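Local coordinates for protein pectate lyase 47 (Bacillus sp. TS-47, PDB 1VBL) that probably cleaves pectate, the de-esterified backbone of pectin, by calcium-dependent beta-elimination, as a thermostable secreted lyase of polysaccharide lyase family 1, at residues Y278-T283 against Y300-N305; Y83-F88 against E112-R117. All coordinates share one frame; numbering follows the deposited sequence.

Contact 1. Residues Y278-T283 against Y300-N305; sequences YYKNVT and YYEFSN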
loop_
_atom_site.group_PDB
_atom_site.type_symbol
_atom_site.label_atom_id
_atom_site.label_comp_id
_atom_site.label_asym_id
_atom_site.label_seq_id
_atom_site.Cartn_x
_atom_site.Cartn_y
_atom_site.Cartn_z
ATOM N N TYR A 278 2.355 0.854 -11.994
ATOM C CA TYR A 278 1.188 1.104 -12.820
ATOM C C TYR A 278 -0.009 1.354 -11.901
ATOM O O TYR A 278 -0.509 0.425 -11.265
ATOM C CB TYR A 278 0.946 -0.131 -13.692
ATOM C CG TYR A 278 -0.063 -0.005 -14.818
ATOM C CD1 TYR A 278 -0.222 -1.052 -15.726
ATOM C CD2 TYR A 278 -0.865 1.130 -14.973
ATOM C CE1 TYR A 278 -1.146 -0.982 -16.760
ATOM C CE2 TYR A 278 -1.804 1.212 -16.015
ATOM C CZ TYR A 278 -1.934 0.144 -16.903
ATOM O OH TYR A 278 -2.842 0.184 -17.937
ATOM N N TYR A 279 -0.442 2.612 -11.808
ATOM C CA TYR A 279 -1.600 2.961 -10.990
ATOM C C TYR A 279 -2.769 3.088 -11.957
ATOM O O TYR A 279 -2.778 3.967 -12.820
ATOM C CB TYR A 279 -1.388 4.291 -10.257
ATOM C CG TYR A 279 -0.243 4.266 -9.273
ATOM C CD1 TYR A 279 1.056 4.559 -9.682
ATOM C CD2 TYR A 279 -0.453 3.922 -7.936
ATOM C CE1 TYR A 279 2.119 4.514 -8.792
ATOM C CE2 TYR A 279 0.608 3.868 -7.032
ATOM C CZ TYR A 279 1.891 4.167 -7.470
ATOM O OH TYR A 279 2.949 4.135 -6.592
ATOM N N LYS A 280 -3.749 2.205 -11.812
ATOM C CA LYS A 280 -4.897 2.204 -12.705
ATOM C C LYS A 280 -6.227 2.177 -11.969
ATOM O O LYS A 280 -6.540 1.233 -11.240
ATOM C CB LYS A 280 -4.813 1.006 -13.656
ATOM C CG LYS A 280 -5.977 0.900 -14.643
ATOM C CD LYS A 280 -5.747 -0.236 -15.630
ATOM C CE LYS A 280 -6.922 -0.404 -16.584
ATOM N NZ LYS A 280 -7.200 0.828 -17.374
ATOM N N ASN A 281 -7.006 3.229 -12.174
ATOM C CA ASN A 281 -8.310 3.339 -11.558
ATOM C C ASN A 281 -8.279 3.149 -10.045
ATOM O O ASN A 281 -8.964 2.277 -9.494
ATOM C CB ASN A 281 -9.275 2.348 -12.224
ATOM C CG ASN A 281 -9.458 2.636 -13.707
ATOM O OD1 ASN A 281 -9.411 3.790 -14.124
ATOM N ND2 ASN A 281 -9.674 1.593 -14.505
ATOM N N VAL A 282 -7.456 3.962 -9.387
ATOM C CA VAL A 282 -7.362 3.960 -7.933
ATOM C C VAL A 282 -7.812 5.360 -7.509
ATOM O O VAL A 282 -7.933 6.257 -8.345
ATOM C CB VAL A 282 -5.932 3.643 -7.434
ATOM C CG1 VAL A 282 -5.636 2.159 -7.654
ATOM C CG2 VAL A 282 -4.905 4.499 -8.172
ATOM N N THR A 283 -8.050 5.561 -6.220
ATOM C CA THR A 283 -8.573 6.841 -5.765
ATOM C C THR A 283 -7.629 7.889 -5.188
ATOM O O THR A 283 -7.658 9.045 -5.613
ATOM C CB THR A 283 -9.702 6.602 -4.736
ATOM O OG1 THR A 283 -10.712 5.778 -5.331
ATOM C CG2 THR A 283 -10.321 7.919 -4.289
ATOM N N TYR A 300 3.301 5.251 -14.142
ATOM C CA TYR A 300 2.221 5.502 -15.082
ATOM C C TYR A 300 0.899 5.474 -14.313
ATOM O O TYR A 300 0.582 4.482 -13.652
ATOM C CB TYR A 300 2.228 4.437 -16.182
ATOM C CG TYR A 300 1.088 4.570 -17.174
ATOM C CD1 TYR A 300 0.816 5.790 -17.794
ATOM C CD2 TYR A 300 0.283 3.475 -17.492
ATOM C CE1 TYR A 300 -0.233 5.921 -18.709
ATOM C CE2 TYR A 300 -0.771 3.592 -18.403
ATOM C CZ TYR A 300 -1.023 4.814 -19.005
ATOM O OH TYR A 300 -2.071 4.939 -19.886
ATOM N N TYR A 301 0.155 6.576 -14.383
ATOM C CA TYR A 301 -1.128 6.708 -13.690
ATOM C C TYR A 301 -2.203 6.798 -14.765
ATOM O O TYR A 301 -2.151 7.671 -15.631
ATOM C CB TYR A 301 -1.149 7.976 -12.825
ATOM C CG TYR A 301 0.015 8.102 -11.865
ATOM C CD1 TYR A 301 1.275 8.495 -12.315
ATOM C CD2 TYR A 301 -0.142 7.824 -10.505
ATOM C CE1 TYR A 301 2.352 8.609 -11.439
ATOM C CE2 TYR A 301 0.935 7.936 -9.617
ATOM C CZ TYR A 301 2.175 8.326 -10.094
ATOM O OH TYR A 301 3.251 8.417 -9.240
ATOM N N GLU A 302 -3.182 5.903 -14.698
ATOM C CA GLU A 302 -4.229 5.846 -15.709
ATOM C C GLU A 302 -5.602 5.796 -15.061
ATOM O O GLU A 302 -5.882 4.911 -14.253
ATOM C CB GLU A 302 -3.981 4.605 -16.572
ATOM C CG GLU A 302 -4.990 4.319 -17.655
ATOM C CD GLU A 302 -4.625 3.057 -18.413
ATOM O OE1 GLU A 302 -3.809 3.130 -19.357
ATOM O OE2 GLU A 302 -5.139 1.984 -18.047
ATOM N N PHE A 303 -6.461 6.745 -15.423
ATOM C CA PHE A 303 -7.789 6.806 -14.829
ATOM C C PHE A 303 -8.919 6.980 -15.832
ATOM O O PHE A 303 -8.799 7.723 -16.805
ATOM C CB PHE A 303 -7.850 7.950 -13.810
ATOM C CG PHE A 303 -6.684 7.981 -12.857
ATOM C CD1 PHE A 303 -5.528 8.686 -13.177
ATOM C CD2 PHE A 303 -6.737 7.292 -11.645
ATOM C CE1 PHE A 303 -4.437 8.713 -12.306
ATOM C CE2 PHE A 303 -5.655 7.310 -10.768
ATOM C CZ PHE A 303 -4.500 8.024 -11.099
ATOM N N SER A 304 -10.020 6.284 -15.573
ATOM C CA SER A 304 -11.210 6.361 -16.409
ATOM C C SER A 304 -12.370 6.782 -15.516
ATOM O O SER A 304 -12.551 6.235 -14.429
ATOM C CB SER A 304 -11.523 5.003 -17.035
ATOM O OG SER A 304 -12.796 5.029 -17.662
ATOM N N ASN A 305 -13.152 7.754 -15.971
ATOM C CA ASN A 305 -14.289 8.217 -15.189
ATOM C C ASN A 305 -15.393 7.164 -15.132
ATOM O O ASN A 305 -16.429 7.371 -14.504
ATOM C CB ASN A 305 -14.825 9.543 -15.750
ATOM C CG ASN A 305 -15.278 9.442 -17.200
ATOM O OD1 ASN A 305 -15.644 10.448 -17.811
ATOM N ND2 ASN A 305 -15.259 8.242 -17.752
HETATM O O HOH W 1 3.909 6.764 -7.160
#
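Tyr-279 and Tyr-301 occupy matching places on neighbouring parallel strands, and their rings lie side by side with planes only 6° apart. They are slid so far that they barely overlap: CD1 of Tyr-279 comes 3.4 Å from CE2 of Tyr-301, while one water bridges the two hydroxyls. Tyr-301 OH also bonds to Trp-315. Phe-248 beyond Tyr-279 and Phe-330, stacked on Tyr-301, carry on the row of rings, the side-by-side packing of equivalent residues expected in the parallel beta-helix of pectate lyases. Backbone bonds from Tyr-279 N to Tyr-300 O, Glu-302 N to Tyr-279 O and Asn-281 N to Glu-302 O pair the strands.

On the other face, CE2 of Tyr-278 presses against CD2 and CE2 of Tyr-300, planes at 39°, and helix 402-409 packs against both rings. Glu-302 sets its carboxylate at their hydroxyl ends: Tyr-278 OH donates to Glu-302 OE2 at 2.9 Å from above the carboxylate plane, and Tyr-300 OH to Glu-302 OE1 at 2.6 Å on the anti side. Lys-280, running alongside Glu-302 and bent only at chi4 (59°), brings NZ into a salt bridge with OE2, at a separation too short to be taken at face value.

At the corner, OD1 of Asn-281 takes Ser-304 N at 2.9 Å, where a backbone carbonyl would otherwise serve. Beyond it, the CE2 edge of Phe-303 faces Val-282, meeting its O and CG2. The chemistry thus differs by face: near-parallel, offset aromatic rings on one, and on the other a carboxylate gripped by two hydroxyls and an ammonium group, which would probably keep it ionised and fix its rotation.

Contact 2. Residues Y83-F88 against E112-R117; sequences YKDPHF and EEARVR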
loop_
_atom_site.group_PDB
_atom_site.type_symbol
_atom_site.label_atom_id
_atom_site.label_comp_id
_atom_site.label_asym_id
_atom_site.label_seq_id
_atom_site.Cartn_x
_atom_site.Cartn_y
_atom_site.Cartn_z
ATOM N N TYR A 83 -15.224 -15.263 13.480
ATOM C CA TYR A 83 -14.546 -14.235 14.265
ATOM C C TYR A 83 -15.413 -13.475 15.260
ATOM O O TYR A 83 -14.900 -12.918 16.229
ATOM C CB TYR A 83 -13.915 -13.202 13.334
ATOM C CG TYR A 83 -12.935 -13.755 12.331
ATOM C CD1 TYR A 83 -13.229 -13.748 10.967
ATOM C CD2 TYR A 83 -11.688 -14.228 12.735
ATOM C CE1 TYR A 83 -12.300 -14.192 10.030
ATOM C CE2 TYR A 83 -10.753 -14.675 11.805
ATOM C CZ TYR A 83 -11.066 -14.651 10.457
ATOM O OH TYR A 83 -10.140 -15.069 9.535
ATOM N N LYS A 84 -16.719 -13.450 15.013
ATOM C CA LYS A 84 -17.652 -12.695 15.839
ATOM C C LYS A 84 -17.664 -12.968 17.342
ATOM O O LYS A 84 -17.824 -14.108 17.789
ATOM C CB LYS A 84 -19.074 -12.855 15.287
ATOM C CG LYS A 84 -20.067 -11.842 15.843
ATOM C CD LYS A 84 -21.467 -12.028 15.268
ATOM C CE LYS A 84 -22.194 -13.207 15.902
ATOM N NZ LYS A 84 -22.378 -13.024 17.375
ATOM N N ASP A 85 -17.495 -11.898 18.114
ATOM C CA ASP A 85 -17.519 -11.973 19.573
ATOM C C ASP A 85 -18.966 -12.288 19.975
ATOM O O ASP A 85 -19.908 -11.846 19.317
ATOM C CB ASP A 85 -17.100 -10.621 20.165
ATOM C CG ASP A 85 -17.060 -10.627 21.682
ATOM O OD1 ASP A 85 -16.030 -11.049 22.255
ATOM O OD2 ASP A 85 -18.065 -10.213 22.302
ATOM N N PRO A 86 -19.161 -13.048 21.062
ATOM C CA PRO A 86 -20.509 -13.405 21.528
ATOM C C PRO A 86 -21.375 -12.180 21.836
ATOM O O PRO A 86 -22.604 -12.240 21.772
ATOM C CB PRO A 86 -20.238 -14.223 22.792
ATOM C CG PRO A 86 -18.864 -14.764 22.577
ATOM C CD PRO A 86 -18.131 -13.617 21.946
ATOM N N HIS A 87 -20.722 -11.075 22.177
ATOM C CA HIS A 87 -21.424 -9.847 22.528
ATOM C C HIS A 87 -21.558 -8.876 21.366
ATOM O O HIS A 87 -21.978 -7.732 21.552
ATOM C CB HIS A 87 -20.705 -9.153 23.687
ATOM C CG HIS A 87 -20.592 -9.998 24.918
ATOM N ND1 HIS A 87 -21.688 -10.378 25.660
ATOM C CD2 HIS A 87 -19.514 -10.548 25.524
ATOM C CE1 HIS A 87 -21.291 -11.126 26.675
ATOM N NE2 HIS A 87 -19.976 -11.246 26.615
ATOM N N PHE A 88 -21.200 -9.322 20.168
ATOM C CA PHE A 88 -21.310 -8.459 19.007
ATOM C C PHE A 88 -22.395 -8.896 18.040
ATOM O O PHE A 88 -22.579 -10.085 17.783
ATOM C CB PHE A 88 -19.980 -8.378 18.255
ATOM C CG PHE A 88 -20.043 -7.530 17.014
ATOM C CD1 PHE A 88 -20.362 -8.093 15.781
ATOM C CD2 PHE A 88 -19.822 -6.158 17.087
ATOM C CE1 PHE A 88 -20.459 -7.300 14.635
ATOM C CE2 PHE A 88 -19.916 -5.356 15.949
ATOM C CZ PHE A 88 -20.237 -5.929 14.722
ATOM N N GLU A 112 -19.107 -1.821 21.040
ATOM C CA GLU A 112 -17.850 -1.384 20.435
ATOM C C GLU A 112 -16.728 -2.275 20.963
ATOM O O GLU A 112 -15.856 -2.707 20.212
ATOM C CB GLU A 112 -17.582 0.088 20.777
ATOM C CG GLU A 112 -16.192 0.609 20.402
ATOM C CD GLU A 112 -15.887 0.546 18.911
ATOM O OE1 GLU A 112 -16.788 0.228 18.105
ATOM O OE2 GLU A 112 -14.727 0.827 18.542
ATOM N N GLU A 113 -16.759 -2.553 22.261
ATOM C CA GLU A 113 -15.755 -3.414 22.870
ATOM C C GLU A 113 -15.817 -4.795 22.222
ATOM O O GLU A 113 -14.788 -5.439 21.994
ATOM C CB GLU A 113 -16.005 -3.517 24.377
ATOM C CG GLU A 113 -15.596 -2.266 25.146
ATOM C CD GLU A 113 -16.292 -2.145 26.489
ATOM O OE1 GLU A 113 -16.682 -3.186 27.057
ATOM O OE2 GLU A 113 -16.440 -1.005 26.979
ATOM N N ALA A 114 -17.034 -5.238 21.916
ATOM C CA ALA A 114 -17.235 -6.534 21.289
ATOM C C ALA A 114 -16.716 -6.500 19.853
ATOM O O ALA A 114 -16.190 -7.493 19.359
ATOM C CB ALA A 114 -18.713 -6.903 21.314
ATOM N N ARG A 115 -16.863 -5.357 19.188
ATOM C CA ARG A 115 -16.379 -5.218 17.814
ATOM C C ARG A 115 -14.856 -5.304 17.825
ATOM O O ARG A 115 -14.252 -5.943 16.964
ATOM C CB ARG A 115 -16.799 -3.872 17.214
ATOM C CG ARG A 115 -16.351 -3.691 15.759
ATOM C CD ARG A 115 -16.421 -2.234 15.313
ATOM N NE ARG A 115 -15.468 -1.392 16.037
ATOM C CZ ARG A 115 -14.149 -1.432 15.870
ATOM N NH1 ARG A 115 -13.607 -2.272 14.997
ATOM N NH2 ARG A 115 -13.368 -0.633 16.585
ATOM N N VAL A 116 -14.242 -4.652 18.809
ATOM C CA VAL A 116 -12.790 -4.646 18.937
ATOM C C VAL A 116 -12.245 -6.057 19.104
ATOM O O VAL A 116 -11.230 -6.408 18.500
ATOM C CB VAL A 116 -12.329 -3.783 20.139
ATOM C CG1 VAL A 116 -10.829 -3.955 20.366
ATOM C CG2 VAL A 116 -12.645 -2.316 19.876
ATOM N N ARG A 117 -12.907 -6.872 19.923
ATOM C CA ARG A 117 -12.433 -8.237 20.119
ATOM C C ARG A 117 -12.606 -9.055 18.842
ATOM O O ARG A 117 -11.738 -9.851 18.492
ATOM C CB ARG A 117 -13.165 -8.911 21.289
ATOM C CG ARG A 117 -12.791 -8.351 22.660
ATOM C CD ARG A 117 -13.343 -9.228 23.789
ATOM N NE ARG A 117 -14.802 -9.266 23.792
ATOM C CZ ARG A 117 -15.574 -8.390 24.427
ATOM N NH1 ARG A 117 -15.029 -7.401 25.124
ATOM N NH2 ARG A 117 -16.893 -8.498 24.357
#
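Arg-117, Ala-114 and Asp-85 bury the most surface here, and the guanidinium of Arg-117 grips the carboxylate of Asp-85 side-on. Arg-117 NE donates to Asp-85 OD1 at 2.7 Å and its NH2 to Asp-85 OD2 at 2.9 Å, a two-bond salt bridge, the first N-H pointing almost straight at its acceptor (171°). Both oxygens lie near the guanidinium plane, yet the carboxylate is turned 57° against it, and each oxygen is met from above the carboxylate plane. A bend at chi3 (-63°) folds the arginine back, bringing one face of the guanidinium against Ala-114 CA and Glu-113 O, which lie near its rim.

Asp-85 has a second task. Its OD2 accepts from His-87 N at 2.8 Å, forming an Asx turn, and the two donors reach this oxygen from opposite faces of the carboxylate. The same residues run through a type I turn, Asp-85 to Phe-88, closed by the bond from Phe-88 N to Asp-85 O. An asparagine in place of Asp-85 would probably leave the charge of Arg-117 without its mate and weaken the side-on grip.

Ala-114 turns its methyl from the helix toward the loop, where it meets the backbone of His-87 and CB of Phe-88. Its CB lies 3.4 Å from His-87 O and 3.6 Å from Phe-88 CB, and the CA atoms of Phe-88 and Ala-114 are just 5.1 Å apart. Beyond it the ring of Phe-88 extends along Arg-115, with Phe-88 CE2 3.7 Å from CB of that arginine.

Ser-118, one turn past Ala-114, bonds through OG to Asp-85 N and Ala-114 O, and Phe-172 meets the Phe-88 ring edge-to-face. The contact thus fastens the loop between helices 80-83 and 90-97 to the flank of helix 110-126.

Contact 1 belongs to the stacked parallel strands, its centre about 15 Å from that of the chain, and none of its touching residues is exposed; contact 2 lies further out, at about 27 Å, with two exposed. They share no helix or strand, and their nearest atoms are about 22 Å apart. Regular backbone bonding and rows of aromatic rings join 278-283 to 300-305, whereas 83-88 meets 112-117 mainly through side chains, with no backbone-to-backbone hydrogen bonds. Each has a salt bridge, but the carboxylate in contact 1 also takes tyrosine hydroxyls, while that in contact 2 shapes its own loop. The buried area is 520 against 295 Å².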